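Local coordinates for quinone oxidoreductase (Coxiella burnetii, PDB 3TQH), which binds NADPH and probably uses it to reduce quinones, as a member of the medium-chain dehydrogenase/reductase superfamily, at residues 50-53 / 58-61; 132-137 / 273-278; 139-144 / 163-168. All coordinates share one frame; numbering follows the deposited sequence.

Interaction 1 (50-53 / 58-61); sequences YKTR and FVAK. With NDP (NADPH dihydro-nicotinamide-adenine-dinucleotide phosphate), chain B; SO4 (sulfate ion), chain C.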
loop_
_atom_site.group_PDB
_atom_site.type_symbol
_atom_site.label_atom_id
_atom_site.label_comp_id
_atom_site.label_asym_id
_atom_site.label_seq_id
_atom_site.Cartn_x
_atom_site.Cartn_y
_atom_site.Cartn_z
ATOM N N TYR A 50 9.444 3.066 5.436
ATOM C CA TYR A 50 10.421 2.800 6.510
ATOM C C TYR A 50 11.570 1.881 6.082
ATOM O O TYR A 50 12.678 1.997 6.596
ATOM C CB TYR A 50 9.753 2.305 7.818
ATOM C CG TYR A 50 9.177 0.899 7.830
ATOM C CD1 TYR A 50 9.997 -0.230 7.780
ATOM C CD2 TYR A 50 7.810 0.699 7.966
ATOM C CE1 TYR A 50 9.452 -1.522 7.812
ATOM C CE2 TYR A 50 7.262 -0.579 7.998
ATOM C CZ TYR A 50 8.080 -1.683 7.921
ATOM O OH TYR A 50 7.509 -2.943 7.964
ATOM N N LYS A 51 11.298 0.984 5.135
ATOM C CA LYS A 51 12.323 0.110 4.559
ATOM C C LYS A 51 13.321 0.908 3.722
ATOM O O LYS A 51 14.494 0.536 3.609
ATOM C CB LYS A 51 11.680 -0.970 3.685
ATOM C CG LYS A 51 10.747 -1.922 4.429
ATOM C CD LYS A 51 9.917 -2.737 3.452
ATOM C CE LYS A 51 9.072 -3.787 4.163
ATOM N NZ LYS A 51 8.472 -4.759 3.201
ATOM N N THR A 52 12.850 1.995 3.114
ATOM C CA THR A 52 13.727 2.883 2.359
ATOM C C THR A 52 14.567 3.667 3.358
ATOM O O THR A 52 15.793 3.698 3.265
ATOM C CB THR A 52 12.915 3.839 1.455
ATOM O OG1 THR A 52 12.084 3.075 0.573
ATOM C CG2 THR A 52 13.835 4.741 0.627
ATOM N N ARG A 53 13.887 4.254 4.340
ATOM C CA ARG A 53 14.521 5.072 5.374
ATOM C C ARG A 53 15.559 4.309 6.198
ATOM O O ARG A 53 16.591 4.872 6.541
ATOM C CB ARG A 53 13.448 5.678 6.292
ATOM C CG ARG A 53 13.969 6.702 7.295
ATOM C CD ARG A 53 14.202 6.078 8.656
ATOM N NE ARG A 53 12.944 5.576 9.171
ATOM C CZ ARG A 53 12.772 4.450 9.853
ATOM N NH1 ARG A 53 13.784 3.652 10.160
ATOM N NH2 ARG A 53 11.546 4.125 10.226
ATOM N N PHE A 58 15.233 -2.074 -1.755
ATOM C CA PHE A 58 15.890 -1.904 -3.052
ATOM C C PHE A 58 15.936 -0.435 -3.491
ATOM O O PHE A 58 16.874 -0.016 -4.173
ATOM C CB PHE A 58 15.181 -2.733 -4.129
ATOM C CG PHE A 58 15.750 -2.541 -5.505
ATOM C CD1 PHE A 58 16.849 -3.276 -5.925
ATOM C CD2 PHE A 58 15.201 -1.608 -6.373
ATOM C CE1 PHE A 58 17.382 -3.095 -7.194
ATOM C CE2 PHE A 58 15.729 -1.424 -7.644
ATOM C CZ PHE A 58 16.819 -2.165 -8.054
ATOM N N VAL A 59 14.924 0.337 -3.106
ATOM C CA VAL A 59 14.897 1.762 -3.424
ATOM C C VAL A 59 16.042 2.489 -2.716
ATOM O O VAL A 59 16.625 3.418 -3.272
ATOM C CB VAL A 59 13.548 2.415 -3.056
ATOM C CG1 VAL A 59 13.567 3.894 -3.406
ATOM C CG2 VAL A 59 12.395 1.707 -3.778
ATOM N N ALA A 60 16.369 2.046 -1.503
ATOM C CA ALA A 60 17.523 2.573 -0.757
ATOM C C ALA A 60 18.838 2.401 -1.511
ATOM O O ALA A 60 19.757 3.195 -1.337
ATOM C CB ALA A 60 17.621 1.914 0.612
ATOM N N LYS A 61 18.924 1.360 -2.337
ATOM C CA LYS A 61 20.100 1.111 -3.177
ATOM C C LYS A 61 20.356 2.285 -4.129
ATOM O O LYS A 61 21.494 2.729 -4.287
ATOM C CB LYS A 61 19.902 -0.180 -3.989
ATOM C CG LYS A 61 21.182 -0.880 -4.441
ATOM C CD LYS A 61 21.547 -2.062 -3.531
ATOM C CE LYS A 61 22.695 -2.886 -4.105
ATOM N NZ LYS A 61 23.951 -2.099 -4.255
HETATM P PA NDP B . 1.061 -3.147 7.192
HETATM O O1A NDP B . 2.131 -2.565 8.025
HETATM O O2A NDP B . -0.074 -2.215 7.042
HETATM O O5B NDP B . 0.527 -4.513 7.849
HETATM C C5B NDP B . 0.371 -4.584 9.253
HETATM C C4B NDP B . -0.412 -5.834 9.623
HETATM O O4B NDP B . 0.441 -6.958 9.552
HETATM C C3B NDP B . -0.980 -5.821 11.036
HETATM O O3B NDP B . -2.381 -5.652 10.983
HETATM C C2B NDP B . -0.589 -7.167 11.639
HETATM O O2B NDP B . -1.683 -7.855 12.204
HETATM C C1B NDP B . -0.042 -7.933 10.447
HETATM N N9A NDP B . 1.046 -8.871 10.764
HETATM C C8A NDP B . 2.290 -8.559 11.254
HETATM N N7A NDP B . 3.000 -9.699 11.381
HETATM C C5A NDP B . 2.230 -10.731 10.980
HETATM C C6A NDP B . 2.472 -12.096 10.917
HETATM N N6A NDP B . 3.646 -12.572 11.299
HETATM N N1A NDP B . 1.486 -12.943 10.463
HETATM C C2A NDP B . 0.262 -12.421 10.068
HETATM N N3A NDP B . 0.022 -11.060 10.124
HETATM C C4A NDP B . 0.997 -10.227 10.581
HETATM O O3 NDP B . 1.641 -3.602 5.761
HETATM P PN NDP B . 0.913 -3.458 4.327
HETATM O O1N NDP B . 0.933 -2.038 3.917
HETATM O O2N NDP B . -0.360 -4.192 4.279
HETATM O O5D NDP B . 1.979 -4.242 3.415
HETATM C C5D NDP B . 2.373 -5.570 3.704
HETATM C C4D NDP B . 3.659 -5.900 2.955
HETATM O O4D NDP B . 3.451 -5.801 1.559
HETATM C C3D NDP B . 4.780 -4.936 3.318
HETATM O O3D NDP B . 5.967 -5.660 3.542
HETATM C C2D NDP B . 4.891 -4.024 2.115
HETATM O O2D NDP B . 6.199 -3.512 1.937
HETATM C C1D NDP B . 4.423 -4.943 0.982
HETATM N N1N NDP B . 3.855 -4.251 -0.198
HETATM C C2N NDP B . 4.339 -4.599 -1.435
HETATM C C3N NDP B . 3.913 -3.969 -2.602
HETATM C C7N NDP B . 4.452 -4.362 -3.947
HETATM O O7N NDP B . 3.989 -3.672 -5.088
HETATM N N7N NDP B . 5.356 -5.336 -4.038
HETATM C C4N NDP B . 2.892 -2.873 -2.484
HETATM C C5N NDP B . 2.397 -2.549 -1.111
HETATM C C6N NDP B . 2.907 -3.266 -0.032
HETATM P P2B NDP B . -1.826 -8.031 13.799
HETATM O O1X NDP B . -3.216 -8.535 14.094
HETATM O O2X NDP B . -1.631 -6.701 14.487
HETATM O O3X NDP B . -0.827 -9.018 14.340
HETATM S S SO4 C . 8.211 -3.716 -0.910
HETATM O O1 SO4 C . 7.059 -2.821 -1.028
HETATM O O2 SO4 C . 7.786 -5.112 -0.961
HETATM O O3 SO4 C . 9.149 -3.447 -1.992
HETATM O O4 SO4 C . 8.891 -3.468 0.353
#
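No ring takes part where T52 meets V59 and A60; the flat group of this turn is the guanidinium of R53, whose side chain sets out away from helix 58-63. Y50 O lies 4.0 Å above one face of the R53 guanidinium, over its centre, while the R53 nitrogens reach the carboxylate of E308, H304 ND1 and the carbonyl of G16. Across the contact the packing is light. T52 OG1 stands 4.0 Å from V59 CB, and T52 CG2 meets V59 CG1 at 4.1 Å, the two branched side chains crossing at a slant. Threonine suits this buried place because its methyl faces valine while OG1, beside the backbone N (chi1 -57°), bonds back to I48 O in its own helix. A60, small enough for close approach, sets CB 3.7 Å from T52 O. These two short helices and their four-residue turn lie in the GroES-like domain; K51 O is hydrogen-bonded to S56 OG, and the K51 and G57 backbones are also bonded. K51 NZ bonds O3D of NADPH at 2.7 Å and O2D at 2.9 Å, bridging both nicotinamide-ribose hydroxyls, and at 3.2 Å O4 of a sulfate, probably from the crystallisation liquor, which T246 OG1 also holds.

Interaction 2 (132-137 / 273-278); sequences ASLPTA and EELHYL
L134 and L275 both swing CG away from their own backbone nitrogens (chi1 -168° and -169°), which carries their methyls into the gap between the two backbones. L278 meets L134 with its CB, its first side-chain bond pointing toward the other segment. The branch of L134 that does the touching is CD2: L134 CD2 lies 3.9 Å from L278 C, 4.1 Å from L278 CB and 4.3 Å from L275 CD1. One methyl thus settles against consecutive turns of helix 272-283, where L275 and L278, three residues apart, share a face. L275 CD1 also reaches P135, 3.9 Å from CA and 4.4 Å from CB, meeting the proline where its ring joins the backbone. The contact is buried and made of van der Waals packing, with no hydrogen bond across it; leucines suit it because their forked ends can reach across from well-separated backbones. P135 sits near the start of helix 135-147, where a residue without an N-H costs the helix little. M96 of strand 94-98 touches both L134 and L275. Next along the helix, T136 points away from helix 272-283; its OG1 is hydrogen-bonded to D74 OD1, and the residue also touches NADPH. Here the break between helices 128-133 and 135-147 packs on the helix that follows the last strand of the parallel sheet, consistent with the two-domain medium-chain dehydrogenase/reductase fold.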
loop_
_atom_site.group_PDB
_atom_site.type_symbol
_atom_site.label_atom_id
_atom_site.label_comp_id
_atom_site.label_asym_id
_atom_site.label_seq_id
_atom_site.Cartn_x
_atom_site.Cartn_y
_atom_site.Cartn_z
ATOM N N ALA A 132 -5.900 9.787 -0.329
ATOM C CA ALA A 132 -4.453 9.586 -0.201
ATOM C C ALA A 132 -4.124 8.228 0.407
ATOM O O ALA A 132 -3.024 7.727 0.244
ATOM C CB ALA A 132 -3.828 10.697 0.640
ATOM N N SER A 133 -5.082 7.637 1.112
ATOM C CA SER A 133 -4.880 6.350 1.776
ATOM C C SER A 133 -5.109 5.155 0.854
ATOM O O SER A 133 -4.731 4.032 1.184
ATOM C CB SER A 133 -5.796 6.249 2.995
ATOM O OG SER A 133 -5.433 7.207 3.980
ATOM N N LEU A 134 -5.703 5.406 -0.305
ATOM C CA LEU A 134 -6.184 4.341 -1.181
ATOM C C LEU A 134 -5.190 3.789 -2.224
ATOM O O LEU A 134 -5.122 2.576 -2.395
ATOM C CB LEU A 134 -7.463 4.812 -1.888
ATOM C CG LEU A 134 -8.292 3.774 -2.645
ATOM C CD1 LEU A 134 -8.771 2.650 -1.734
ATOM C CD2 LEU A 134 -9.465 4.455 -3.325
ATOM N N PRO A 135 -4.440 4.657 -2.937
ATOM C CA PRO A 135 -3.730 4.192 -4.138
ATOM C C PRO A 135 -2.818 2.965 -3.985
ATOM O O PRO A 135 -3.058 1.957 -4.647
ATOM C CB PRO A 135 -2.923 5.426 -4.558
ATOM C CG PRO A 135 -3.740 6.554 -4.097
ATOM C CD PRO A 135 -4.291 6.114 -2.776
ATOM N N THR A 136 -1.802 3.028 -3.127
ATOM C CA THR A 136 -0.876 1.901 -2.997
ATOM C C THR A 136 -1.578 0.661 -2.434
ATOM O O THR A 136 -1.557 -0.398 -3.060
ATOM C CB THR A 136 0.374 2.243 -2.143
ATOM O OG1 THR A 136 1.218 3.144 -2.872
ATOM C CG2 THR A 136 1.168 0.974 -1.819
ATOM N N ALA A 137 -2.205 0.808 -1.268
ATOM C CA ALA A 137 -2.847 -0.322 -0.578
ATOM C C ALA A 137 -3.925 -0.968 -1.430
ATOM O O ALA A 137 -3.966 -2.189 -1.568
ATOM C CB ALA A 137 -3.438 0.125 0.753
ATOM N N GLU A 273 -7.929 2.870 -14.556
ATOM C CA GLU A 273 -9.247 2.227 -14.532
ATOM C C GLU A 273 -9.538 1.539 -13.190
ATOM O O GLU A 273 -10.656 1.623 -12.682
ATOM C CB GLU A 273 -9.383 1.224 -15.684
ATOM C CG GLU A 273 -9.536 1.856 -17.084
ATOM C CD GLU A 273 -8.245 2.476 -17.650
ATOM O OE1 GLU A 273 -7.128 2.124 -17.187
ATOM O OE2 GLU A 273 -8.358 3.320 -18.570
ATOM N N GLU A 274 -8.533 0.875 -12.622
ATOM C CA GLU A 274 -8.687 0.201 -11.329
ATOM C C GLU A 274 -8.846 1.178 -10.164
ATOM O O GLU A 274 -9.674 0.960 -9.288
ATOM C CB GLU A 274 -7.506 -0.733 -11.054
ATOM C CG GLU A 274 -7.434 -1.916 -12.007
ATOM C CD GLU A 274 -6.243 -2.825 -11.747
ATOM O OE1 GLU A 274 -5.301 -2.402 -11.044
ATOM O OE2 GLU A 274 -6.253 -3.969 -12.254
ATOM N N LEU A 275 -8.055 2.245 -10.152
ATOM C CA LEU A 275 -8.145 3.248 -9.100
ATOM C C LEU A 275 -9.474 4.016 -9.163
ATOM O O LEU A 275 -10.063 4.308 -8.127
ATOM C CB LEU A 275 -6.950 4.206 -9.160
ATOM C CG LEU A 275 -6.775 5.155 -7.964
ATOM C CD1 LEU A 275 -6.683 4.396 -6.651
ATOM C CD2 LEU A 275 -5.554 6.031 -8.168
ATOM N N HIS A 276 -9.928 4.345 -10.372
ATOM C CA HIS A 276 -11.287 4.861 -10.598
ATOM C C HIS A 276 -12.310 3.942 -9.934
ATOM O O HIS A 276 -13.219 4.400 -9.229
ATOM C CB HIS A 276 -11.619 4.912 -12.101
ATOM C CG HIS A 276 -11.322 6.224 -12.765
ATOM N ND1 HIS A 276 -11.826 7.425 -12.313
ATOM C CD2 HIS A 276 -10.628 6.512 -13.894
ATOM C CE1 HIS A 276 -11.427 8.400 -13.114
ATOM N NE2 HIS A 276 -10.701 7.872 -14.083
ATOM N N TYR A 277 -12.143 2.643 -10.180
ATOM C CA TYR A 277 -13.033 1.607 -9.656
ATOM C C TYR A 277 -12.990 1.549 -8.129
ATOM O O TYR A 277 -14.032 1.597 -7.478
ATOM C CB TYR A 277 -12.668 0.245 -10.272
ATOM C CG TYR A 277 -13.399 -0.932 -9.678
ATOM C CD1 TYR A 277 -14.741 -1.162 -9.967
ATOM C CD2 TYR A 277 -12.746 -1.827 -8.841
ATOM C CE1 TYR A 277 -15.417 -2.244 -9.429
ATOM C CE2 TYR A 277 -13.418 -2.919 -8.296
ATOM C CZ TYR A 277 -14.751 -3.116 -8.594
ATOM O OH TYR A 277 -15.416 -4.189 -8.058
ATOM N N LEU A 278 -11.785 1.468 -7.568
ATOM C CA LEU A 278 -11.613 1.419 -6.116
ATOM C C LEU A 278 -12.181 2.663 -5.432
ATOM O O LEU A 278 -12.835 2.559 -4.394
ATOM C CB LEU A 278 -10.138 1.247 -5.750
ATOM C CG LEU A 278 -9.511 -0.091 -6.145
ATOM C CD1 LEU A 278 -8.021 -0.080 -5.839
ATOM C CD2 LEU A 278 -10.202 -1.248 -5.442
#

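Interaction 3 (139-144 / 163-168); sequences LTALQA and GGVGHL. With NDP (NADPH dihydro-nicotinamide-adenine-dinucleotide phosphate), chain B.
A141 and V165 give up nearly equal surface and form the heart of this helix crossing. V165 CG1, held anti to the backbone N (chi1 174°), lies alongside the A141 backbone, 3.7 Å from its N and 4.0 Å from its CB. That same CB meets L168 CB at 4.0 Å, one turn further along the second helix. An alanine at the crossing lets the axes of the short segments approach to 8.4 Å at an angle of 58°. The other methyl of V165, CG2, is 4.1 Å from T140 CB and also lies near the cofactor diphosphate. T140, third in buried surface, suits the nicotinamide side because its hydroxyl is hydrogen-bonded to T136 O within its own helix while OG1, at 3.2 Å, and CG2 lie against NADPH C4N, the carbon that carries the hydride. V165 N bonds O2N of NADPH at 2.9 Å and 164°, and G164 N bonds O2A at 2.8 Å. G163 and G164 are glycines because side chains there would run into NADPH O5B and crowd O1N. Backbone amides at a helix start gripping a diphosphate, with G161, G163 and G166 spaced as in GxGxxG, are consistent with the dinucleotide-binding turn of a Rossmann fold.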
loop_
_atom_site.group_PDB
_atom_site.type_symbol
_atom_site.label_atom_id
_atom_site.label_comp_id
_atom_site.label_asym_id
_atom_site.label_seq_id
_atom_site.Cartn_x
_atom_site.Cartn_y
_atom_site.Cartn_z
ATOM N N LEU A 139 -4.561 -0.639 -4.838
ATOM C CA LEU A 139 -4.098 -1.191 -6.108
ATOM C C LEU A 139 -3.358 -2.499 -5.875
ATOM O O LEU A 139 -3.447 -3.412 -6.693
ATOM C CB LEU A 139 -3.205 -0.206 -6.868
ATOM C CG LEU A 139 -3.894 1.004 -7.508
ATOM C CD1 LEU A 139 -2.859 2.046 -7.956
ATOM C CD2 LEU A 139 -4.793 0.583 -8.678
ATOM N N THR A 140 -2.636 -2.598 -4.761
ATOM C CA THR A 140 -1.926 -3.828 -4.439
ATOM C C THR A 140 -2.909 -4.953 -4.109
ATOM O O THR A 140 -2.815 -6.052 -4.657
ATOM C CB THR A 140 -0.945 -3.637 -3.278
ATOM O OG1 THR A 140 -0.086 -2.526 -3.556
ATOM C CG2 THR A 140 -0.103 -4.884 -3.094
ATOM N N ALA A 141 -3.858 -4.673 -3.225
ATOM C CA ALA A 141 -4.883 -5.651 -2.875
ATOM C C ALA A 141 -5.538 -6.209 -4.136
ATOM O O ALA A 141 -5.606 -7.419 -4.316
ATOM C CB ALA A 141 -5.923 -5.017 -1.967
ATOM N N LEU A 142 -5.984 -5.324 -5.023
ATOM C CA LEU A 142 -6.720 -5.734 -6.221
ATOM C C LEU A 142 -5.861 -6.555 -7.179
ATOM O O LEU A 142 -6.270 -7.618 -7.649
ATOM C CB LEU A 142 -7.266 -4.502 -6.947
ATOM C CG LEU A 142 -8.267 -4.720 -8.083
ATOM C CD1 LEU A 142 -9.456 -5.590 -7.633
ATOM C CD2 LEU A 142 -8.746 -3.372 -8.618
ATOM N N GLN A 143 -4.663 -6.059 -7.462
ATOM C CA GLN A 143 -3.768 -6.713 -8.408
ATOM C C GLN A 143 -3.238 -8.050 -7.892
ATOM O O GLN A 143 -2.945 -8.943 -8.682
ATOM C CB GLN A 143 -2.632 -5.772 -8.792
ATOM C CG GLN A 143 -3.117 -4.583 -9.621
ATOM C CD GLN A 143 -2.078 -3.489 -9.773
ATOM O OE1 GLN A 143 -0.911 -3.667 -9.430
ATOM N NE2 GLN A 143 -2.500 -2.351 -10.297
ATOM N N ALA A 144 -3.152 -8.199 -6.571
ATOM C CA ALA A 144 -2.794 -9.481 -5.968
ATOM C C ALA A 144 -3.918 -10.491 -6.172
ATOM O O ALA A 144 -3.676 -11.627 -6.592
ATOM C CB ALA A 144 -2.492 -9.318 -4.494
ATOM N N GLY A 163 -4.012 -5.172 8.213
ATOM C CA GLY A 163 -3.139 -4.066 7.812
ATOM C C GLY A 163 -3.604 -3.281 6.601
ATOM O O GLY A 163 -4.742 -3.416 6.149
ATOM N N GLY A 164 -2.695 -2.470 6.072
ATOM C CA GLY A 164 -2.987 -1.582 4.957
ATOM C C GLY A 164 -3.591 -2.299 3.775
ATOM O O GLY A 164 -4.744 -2.049 3.415
ATOM N N VAL A 165 -2.819 -3.205 3.179
ATOM C CA VAL A 165 -3.280 -3.948 2.005
ATOM C C VAL A 165 -4.345 -4.961 2.394
ATOM O O VAL A 165 -5.363 -5.076 1.723
ATOM C CB VAL A 165 -2.119 -4.693 1.308
ATOM C CG1 VAL A 165 -2.646 -5.589 0.176
ATOM C CG2 VAL A 165 -1.099 -3.704 0.776
ATOM N N GLY A 166 -4.100 -5.682 3.490
ATOM C CA GLY A 166 -4.940 -6.802 3.913
ATOM C C GLY A 166 -6.417 -6.482 4.063
ATOM O O GLY A 166 -7.265 -7.174 3.491
ATOM N N HIS A 167 -6.731 -5.434 4.822
ATOM C CA HIS A 167 -8.127 -5.120 5.143
ATOM C C HIS A 167 -8.940 -4.780 3.899
ATOM O O HIS A 167 -10.156 -5.014 3.868
ATOM C CB HIS A 167 -8.239 -4.023 6.220
ATOM C CG HIS A 167 -8.166 -2.617 5.703
ATOM N ND1 HIS A 167 -6.990 -2.033 5.281
ATOM C CD2 HIS A 167 -9.115 -1.656 5.606
ATOM C CE1 HIS A 167 -7.224 -0.785 4.919
ATOM N NE2 HIS A 167 -8.506 -0.530 5.107
ATOM N N LEU A 168 -8.264 -4.258 2.878
ATOM C CA LEU A 168 -8.895 -3.996 1.588
ATOM C C LEU A 168 -9.066 -5.294 0.802
ATOM O O LEU A 168 -10.138 -5.543 0.234
ATOM C CB LEU A 168 -8.081 -2.977 0.783
ATOM C CG LEU A 168 -8.090 -1.548 1.348
ATOM C CD1 LEU A 168 -7.204 -0.608 0.532
ATOM C CD2 LEU A 168 -9.510 -1.000 1.419
HETATM P PA NDP B . 1.061 -3.147 7.192
HETATM O O1A NDP B . 2.131 -2.565 8.025
HETATM O O2A NDP B . -0.074 -2.215 7.042
HETATM O O5B NDP B . 0.527 -4.513 7.849
HETATM C C5B NDP B . 0.371 -4.584 9.253
HETATM C C4B NDP B . -0.412 -5.834 9.623
HETATM O O4B NDP B . 0.441 -6.958 9.552
HETATM C C3B NDP B . -0.980 -5.821 11.036
HETATM O O3B NDP B . -2.381 -5.652 10.983
HETATM C C2B NDP B . -0.589 -7.167 11.639
HETATM O O2B NDP B . -1.683 -7.855 12.204
HETATM C C1B NDP B . -0.042 -7.933 10.447
HETATM N N9A NDP B . 1.046 -8.871 10.764
HETATM C C8A NDP B . 2.290 -8.559 11.254
HETATM N N7A NDP B . 3.000 -9.699 11.381
HETATM C C5A NDP B . 2.230 -10.731 10.980
HETATM C C6A NDP B . 2.472 -12.096 10.917
HETATM N N6A NDP B . 3.646 -12.572 11.299
HETATM N N1A NDP B . 1.486 -12.943 10.463
HETATM C C2A NDP B . 0.262 -12.421 10.068
HETATM N N3A NDP B . 0.022 -11.060 10.124
HETATM C C4A NDP B . 0.997 -10.227 10.581
HETATM O O3 NDP B . 1.641 -3.602 5.761
HETATM P PN NDP B . 0.913 -3.458 4.327
HETATM O O1N NDP B . 0.933 -2.038 3.917
HETATM O O2N NDP B . -0.360 -4.192 4.279
HETATM O O5D NDP B . 1.979 -4.242 3.415
HETATM C C5D NDP B . 2.373 -5.570 3.704
HETATM C C4D NDP B . 3.659 -5.900 2.955
HETATM O O4D NDP B . 3.451 -5.801 1.559
HETATM C C3D NDP B . 4.780 -4.936 3.318
HETATM O O3D NDP B . 5.967 -5.660 3.542
HETATM C C2D NDP B . 4.891 -4.024 2.115
HETATM O O2D NDP B . 6.199 -3.512 1.937
HETATM C C1D NDP B . 4.423 -4.943 0.982
HETATM N N1N NDP B . 3.855 -4.251 -0.198
HETATM C C2N NDP B . 4.339 -4.599 -1.435
HETATM C C3N NDP B . 3.913 -3.969 -2.602
HETATM C C7N NDP B . 4.452 -4.362 -3.947
HETATM O O7N NDP B . 3.989 -3.672 -5.088
HETATM N N7N NDP B . 5.356 -5.336 -4.038
HETATM C C4N NDP B . 2.892 -2.873 -2.484
HETATM C C5N NDP B . 2.397 -2.549 -1.111
HETATM C C6N NDP B . 2.907 -3.266 -0.032
HETATM P P2B NDP B . -1.826 -8.031 13.799
HETATM O O1X NDP B . -3.216 -8.535 14.094
HETATM O O2X NDP B . -1.631 -6.701 14.487
HETATM O O3X NDP B . -0.827 -9.018 14.340
#

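From the N terminus, interaction 1 comes first and closes a short turn of four residues between helices 47-53 and 58-63 in the GroES-like domain. Interaction 2 then opens at 132-137 and closes a long loop when 273-278 returns after all six strands of the parallel sheet. Interaction 3 is nested inside that loop, joining 139-144 to 163-168 with strand 155-158 between them in sequence. Interactions 2 and 3 share helix 135-147 and touch directly, E274 OE1 lying 2.9 Å from Q143 NE2 in a probable hydrogen bond. Interaction 1 touches neither, its nearest atoms being about 10 Å from interaction 3, yet interactions 1 and 3 both touch NADPH.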